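PDB 3JTN: adapter protein mecA 2 from Bacillus subtilis, which recruits unfolded and aggregated proteins, and the competence factor ComK, to the ClpC protease, the C-terminal domain present here being the part that interacts with ClpC. Local coordinates for residues 3-7 with 63-67; 26-32 with 76-82. One frame throughout, in Å; residues are numbered along the deposited sequence.

Contact 1. Residues 3-7 with 63-67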
loop_
_atom_site.group_PDB
_atom_site.type_symbol
_atom_site.label_atom_id
_atom_site.label_comp_id
_atom_site.label_asym_id
_atom_site.label_seq_id
_atom_site.Cartn_x
_atom_site.Cartn_y
_atom_site.Cartn_z
ATOM N N ILE A 3 6.726 -4.776 3.946
ATOM C CA ILE A 3 6.359 -4.499 2.566
ATOM C C ILE A 3 6.013 -3.034 2.364
ATOM O O ILE A 3 5.137 -2.504 3.041
ATOM C CB ILE A 3 5.131 -5.298 2.150
ATOM C CG1 ILE A 3 5.168 -6.694 2.741
ATOM C CG2 ILE A 3 5.002 -5.339 0.630
ATOM C CD1 ILE A 3 4.065 -7.586 2.221
ATOM N N ILE A 4 6.683 -2.394 1.412
ATOM C CA ILE A 4 6.379 -1.023 1.049
ATOM C C ILE A 4 6.584 -0.891 -0.444
ATOM O O ILE A 4 7.666 -1.183 -0.959
ATOM C CB ILE A 4 7.323 -0.021 1.736
ATOM C CG1 ILE A 4 7.401 -0.289 3.237
ATOM C CG2 ILE A 4 6.869 1.401 1.484
ATOM C CD1 ILE A 4 8.286 0.695 3.998
ATOM N N TYR A 5 5.546 -0.450 -1.145
ATOM C CA TYR A 5 5.679 -0.190 -2.563
ATOM C C TYR A 5 5.479 1.284 -2.829
ATOM O O TYR A 5 4.694 1.930 -2.149
ATOM C CB TYR A 5 4.693 -1.043 -3.370
ATOM C CG TYR A 5 5.337 -2.302 -3.892
ATOM C CD1 TYR A 5 5.292 -2.623 -5.242
ATOM C CD2 TYR A 5 6.028 -3.150 -3.037
ATOM C CE1 TYR A 5 5.895 -3.764 -5.720
ATOM C CE2 TYR A 5 6.639 -4.299 -3.508
ATOM C CZ TYR A 5 6.576 -4.597 -4.852
ATOM O OH TYR A 5 7.175 -5.739 -5.337
ATOM N N GLN A 6 6.227 1.826 -3.781
ATOM C CA GLN A 6 5.959 3.174 -4.232
ATOM C C GLN A 6 5.023 3.067 -5.419
ATOM O O GLN A 6 4.951 2.028 -6.078
ATOM C CB GLN A 6 7.248 3.914 -4.596
ATOM C CG GLN A 6 8.042 3.337 -5.738
ATOM C CD GLN A 6 9.365 4.062 -5.920
ATOM O OE1 GLN A 6 10.366 3.465 -6.318
ATOM N NE2 GLN A 6 9.383 5.350 -5.602
ATOM N N PHE A 7 4.297 4.138 -5.687
ATOM C CA PHE A 7 3.289 4.101 -6.730
ATOM C C PHE A 7 3.404 5.301 -7.648
ATOM O O PHE A 7 3.753 6.397 -7.212
ATOM C CB PHE A 7 1.895 3.968 -6.114
ATOM C CG PHE A 7 1.677 2.646 -5.445
ATOM C CD1 PHE A 7 1.166 1.569 -6.159
ATOM C CD2 PHE A 7 2.035 2.458 -4.119
ATOM C CE1 PHE A 7 0.996 0.343 -5.552
ATOM C CE2 PHE A 7 1.865 1.234 -3.507
ATOM C CZ PHE A 7 1.347 0.176 -4.216
ATOM N N THR A 63 10.405 -0.112 -3.241
ATOM C CA THR A 63 11.078 1.106 -2.844
ATOM C C THR A 63 12.129 0.676 -1.843
ATOM O O THR A 63 11.940 -0.320 -1.145
ATOM C CB THR A 63 10.081 2.105 -2.222
ATOM O OG1 THR A 63 10.778 3.244 -1.708
ATOM C CG2 THR A 63 9.293 1.440 -1.105
ATOM N N THR A 64 13.246 1.395 -1.788
ATOM C CA THR A 64 14.276 1.095 -0.798
ATOM C C THR A 64 13.991 1.855 0.491
ATOM O O THR A 64 14.686 1.687 1.491
ATOM C CB THR A 64 15.690 1.446 -1.301
ATOM O OG1 THR A 64 15.798 2.864 -1.477
ATOM C CG2 THR A 64 15.991 0.729 -2.621
ATOM N N LEU A 65 12.957 2.689 0.463
ATOM C CA LEU A 65 12.606 3.479 1.632
ATOM C C LEU A 65 12.447 2.594 2.856
ATOM O O LEU A 65 12.226 1.398 2.738
ATOM C CB LEU A 65 11.326 4.274 1.391
ATOM C CG LEU A 65 11.536 5.728 0.975
ATOM C CD1 LEU A 65 12.389 5.816 -0.278
ATOM C CD2 LEU A 65 10.198 6.386 0.762
ATOM N N THR A 66 12.594 3.184 4.035
ATOM C CA THR A 66 12.238 2.499 5.262
ATOM C C THR A 66 10.876 3.017 5.698
ATOM O O THR A 66 10.440 4.088 5.253
ATOM C CB THR A 66 13.285 2.740 6.351
ATOM O OG1 THR A 66 13.321 4.135 6.689
ATOM C CG2 THR A 66 14.648 2.322 5.845
ATOM N N ILE A 67 10.182 2.257 6.541
ATOM C CA ILE A 67 8.924 2.741 7.108
ATOM C C ILE A 67 9.260 3.873 8.065
ATOM O O ILE A 67 8.437 4.754 8.311
ATOM C CB ILE A 67 8.161 1.642 7.873
ATOM C CG1 ILE A 67 6.751 2.116 8.237
ATOM C CG2 ILE A 67 8.921 1.236 9.133
ATOM C CD1 ILE A 67 5.756 2.022 7.096
HETATM O O HOH W 1 10.075 -2.538 -1.667
#
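Ile4 and Thr63 meet where the edge strand 61-62 of an antiparallel sheet leaves strand 3-7 and becomes the connection to helix 67-73. No direct hydrogen bond joins the two segments. A single water spans the gap: it donates to Ile4 O at 2.9 Å and accepts from Thr63 N. Just before this, Gln6 and Asn61 still share backbone hydrogen bonding, so the water comes where the direct pairing of the strands gives out.

The apolar contacts centre on two side chains. CG2 of Thr63 sits between its backbone N and carbonyl carbon (OG1 at chi1 174°), which turns the methyl onto strand 3-7. There Thr63 CG2 lies 3.5 Å from Ile4 CG2 and also touches Ile4 O. The other branch of Ile4 reaches further along. Ile4 CD1 comes 3.5 Å from Ile67 N and 4.0 Å from Ile67 CB, at the start of helix 67-73. Gln6 adds its CB against Thr63 CB, while its amide turns elsewhere and NE2 bonds to Gln36. Leu70 of the helix and Phe38 of strand 36-41 pack around the same patch.

Polar side chains shape the connection itself. Thr66 is the N-cap of helix 67-73, its OG1 bonded to Arg69 N. Thr63 forms an ST turn: OG1 accepts from Leu65 N at 3.1 Å, with an N-H...O angle of 161°.

Contact 2. Residues 26-32 with 76-82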
loop_
_atom_site.group_PDB
_atom_site.type_symbol
_atom_site.label_atom_id
_atom_site.label_comp_id
_atom_site.label_asym_id
_atom_site.label_seq_id
_atom_site.Cartn_x
_atom_site.Cartn_y
_atom_site.Cartn_z
ATOM N N THR A 26 -7.498 -5.912 3.831
ATOM C CA THR A 26 -8.339 -4.725 3.934
ATOM C C THR A 26 -7.627 -3.565 4.644
ATOM O O THR A 26 -8.206 -2.510 4.882
ATOM C CB THR A 26 -9.687 -5.084 4.615
ATOM O OG1 THR A 26 -10.445 -5.940 3.748
ATOM C CG2 THR A 26 -10.499 -3.857 4.907
ATOM N N GLY A 27 -6.351 -3.753 4.954
ATOM C CA GLY A 27 -5.615 -2.750 5.697
ATOM C C GLY A 27 -4.736 -1.888 4.819
ATOM O O GLY A 27 -5.196 -1.280 3.863
ATOM N N GLY A 28 -3.452 -1.832 5.142
ATOM C CA GLY A 28 -2.538 -0.991 4.402
ATOM C C GLY A 28 -2.376 0.393 4.994
ATOM O O GLY A 28 -3.315 1.000 5.505
ATOM N N THR A 29 -1.165 0.907 4.914
ATOM C CA THR A 29 -0.913 2.268 5.326
ATOM C C THR A 29 -0.332 3.037 4.166
ATOM O O THR A 29 0.731 2.696 3.650
ATOM C CB THR A 29 0.043 2.318 6.501
ATOM O OG1 THR A 29 -0.659 1.905 7.678
ATOM C CG2 THR A 29 0.557 3.735 6.691
ATOM N N VAL A 30 -1.043 4.071 3.747
ATOM C CA VAL A 30 -0.584 4.902 2.646
ATOM C C VAL A 30 0.169 6.108 3.168
ATOM O O VAL A 30 -0.344 6.845 4.006
ATOM C CB VAL A 30 -1.760 5.398 1.785
ATOM C CG1 VAL A 30 -1.268 6.394 0.735
ATOM C CG2 VAL A 30 -2.476 4.219 1.137
ATOM N N TYR A 31 1.385 6.299 2.663
ATOM C CA TYR A 31 2.168 7.488 2.958
ATOM C C TYR A 31 2.344 8.326 1.705
ATOM O O TYR A 31 2.349 7.795 0.605
ATOM C CB TYR A 31 3.556 7.106 3.465
ATOM C CG TYR A 31 3.560 6.363 4.772
ATOM C CD1 TYR A 31 3.472 7.043 5.980
ATOM C CD2 TYR A 31 3.666 4.981 4.801
ATOM C CE1 TYR A 31 3.483 6.359 7.193
ATOM C CE2 TYR A 31 3.681 4.288 6.003
ATOM C CZ TYR A 31 3.587 4.982 7.196
ATOM O OH TYR A 31 3.600 4.288 8.392
ATOM N N HIS A 32 2.497 9.637 1.879
ATOM C CA HIS A 32 2.928 10.494 0.784
ATOM C C HIS A 32 4.280 11.060 1.151
ATOM O O HIS A 32 4.437 11.697 2.185
ATOM C CB HIS A 32 1.939 11.630 0.509
ATOM C CG HIS A 32 2.351 12.515 -0.626
ATOM N ND1 HIS A 32 2.205 12.147 -1.946
ATOM C CD2 HIS A 32 2.917 13.744 -0.640
ATOM C CE1 HIS A 32 2.656 13.114 -2.725
ATOM N NE2 HIS A 32 3.094 14.095 -1.956
ATOM N N LEU A 76 1.257 10.891 6.472
ATOM C CA LEU A 76 0.377 9.758 6.724
ATOM C C LEU A 76 -0.999 10.049 6.144
ATOM O O LEU A 76 -1.724 10.922 6.617
ATOM C CB LEU A 76 0.283 9.467 8.227
ATOM C CG LEU A 76 -0.603 8.313 8.703
ATOM C CD1 LEU A 76 -0.074 6.973 8.201
ATOM C CD2 LEU A 76 -0.682 8.318 10.234
ATOM N N ILE A 77 -1.356 9.321 5.101
ATOM C CA ILE A 77 -2.623 9.563 4.445
ATOM C C ILE A 77 -3.657 8.623 5.036
ATOM O O ILE A 77 -4.775 9.029 5.360
ATOM C CB ILE A 77 -2.521 9.347 2.923
ATOM C CG1 ILE A 77 -1.279 10.045 2.377
ATOM C CG2 ILE A 77 -3.762 9.879 2.235
ATOM C CD1 ILE A 77 -1.306 11.534 2.601
ATOM N N MET A 78 -3.279 7.359 5.167
ATOM C CA MET A 78 -4.196 6.364 5.681
ATOM C C MET A 78 -3.434 5.372 6.525
ATOM O O MET A 78 -2.522 4.706 6.039
ATOM C CB MET A 78 -4.899 5.643 4.534
ATOM C CG MET A 78 -5.601 6.575 3.578
ATOM S SD MET A 78 -6.249 5.714 2.134
ATOM C CE MET A 78 -5.541 6.741 0.870
ATOM N N ASP A 79 -3.804 5.278 7.796
ATOM C CA ASP A 79 -3.130 4.365 8.703
ATOM C C ASP A 79 -3.943 3.101 8.913
ATOM O O ASP A 79 -4.993 3.136 9.558
ATOM C CB ASP A 79 -2.872 5.033 10.058
ATOM C CG ASP A 79 -2.202 4.093 11.056
ATOM O OD1 ASP A 79 -1.090 3.597 10.757
ATOM O OD2 ASP A 79 -2.786 3.856 12.138
ATOM N N GLY A 80 -3.452 1.993 8.358
ATOM C CA GLY A 80 -3.967 0.672 8.671
ATOM C C GLY A 80 -5.315 0.338 8.070
ATOM O O GLY A 80 -5.793 -0.785 8.215
ATOM N N ASN A 81 -5.938 1.301 7.404
ATOM C CA ASN A 81 -7.221 1.045 6.752
ATOM C C ASN A 81 -7.267 1.592 5.333
ATOM O O ASN A 81 -8.335 1.884 4.807
ATOM C CB ASN A 81 -8.375 1.615 7.576
ATOM C CG ASN A 81 -8.204 3.089 7.869
ATOM O OD1 ASN A 81 -7.302 3.740 7.333
ATOM N ND2 ASN A 81 -9.072 3.629 8.721
ATOM N N ALA A 82 -6.096 1.726 4.720
ATOM C CA ALA A 82 -5.986 2.207 3.341
ATOM C C ALA A 82 -6.979 1.558 2.379
ATOM O O ALA A 82 -7.751 2.250 1.702
ATOM C CB ALA A 82 -4.581 1.999 2.836
#
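Val30 and Met78 form an antiparallel hydrogen-bonded pair, Tyr31 and Leu76 a non-hydrogen-bonded one, and the register slips by one residue between them. Val30 N donates to Met78 O at 2.8 Å. Val30 O is gripped by two donors, Ile77 N at 2.9 Å and Met78 N at 3.2 Å. Further on, Ala82 N donates to Gly28 O.

Thr29 bonds through its side chain. Set beside its own backbone N (chi1 -74°), Thr29 OG1 accepts from Gly80 N at 2.9 Å, at a bent N-H...O angle of 138°. Thr29 CG2 lies 3.6 Å from Leu76 CD1. A valine here is likely to leave Gly80 N without this acceptor and the turn at Gly80 less firmly held. Leu76 CD1 also approaches Tyr31 CE1 obliquely.

Val30 splits its two methyls. Val30 CG1 meets Ile77 CB, and Val30 CG2 packs 3.5 Å from Ala82 CB and 4.0 Å from Met78 CE. Met78 runs beside Val30 and bends at its thioether to bring CE back. Phe10 and Ile13 of helix 10-22 also pack here. Gly28 combines positive phi with tight packing: a side chain would run into Ala82 CB and the preceding carbonyl oxygen.

Ile77 CD1 rests on His32 CB where the chain turns its corner. Two residues, Ile77 and Met78, thus face the single Val30, the signature of a classic beta bulge, here in the edge strand 75-78 of the antiparallel sheet.

The two contacts have centres about 13 Å apart and reach the same antiparallel sheet. Contact 1 joins strand 3-7 to the connection that follows its edge neighbour, strand 61-62. Contact 2 joins strand 29-33 to the other edge strand, 75-78. Strand 36-41 runs between 3-7 and 29-33. Along the chain the segments alternate: 3-7, 26-32, 63-67, 76-82. Helix 67-73 connects the later segments, and its first residue brings the contacts together, with Ile67 CD1 packed against Tyr31 CE2. Strands distant in sequence thus lie in one sheet of this domain, the part of the protein that interacts with ClpC.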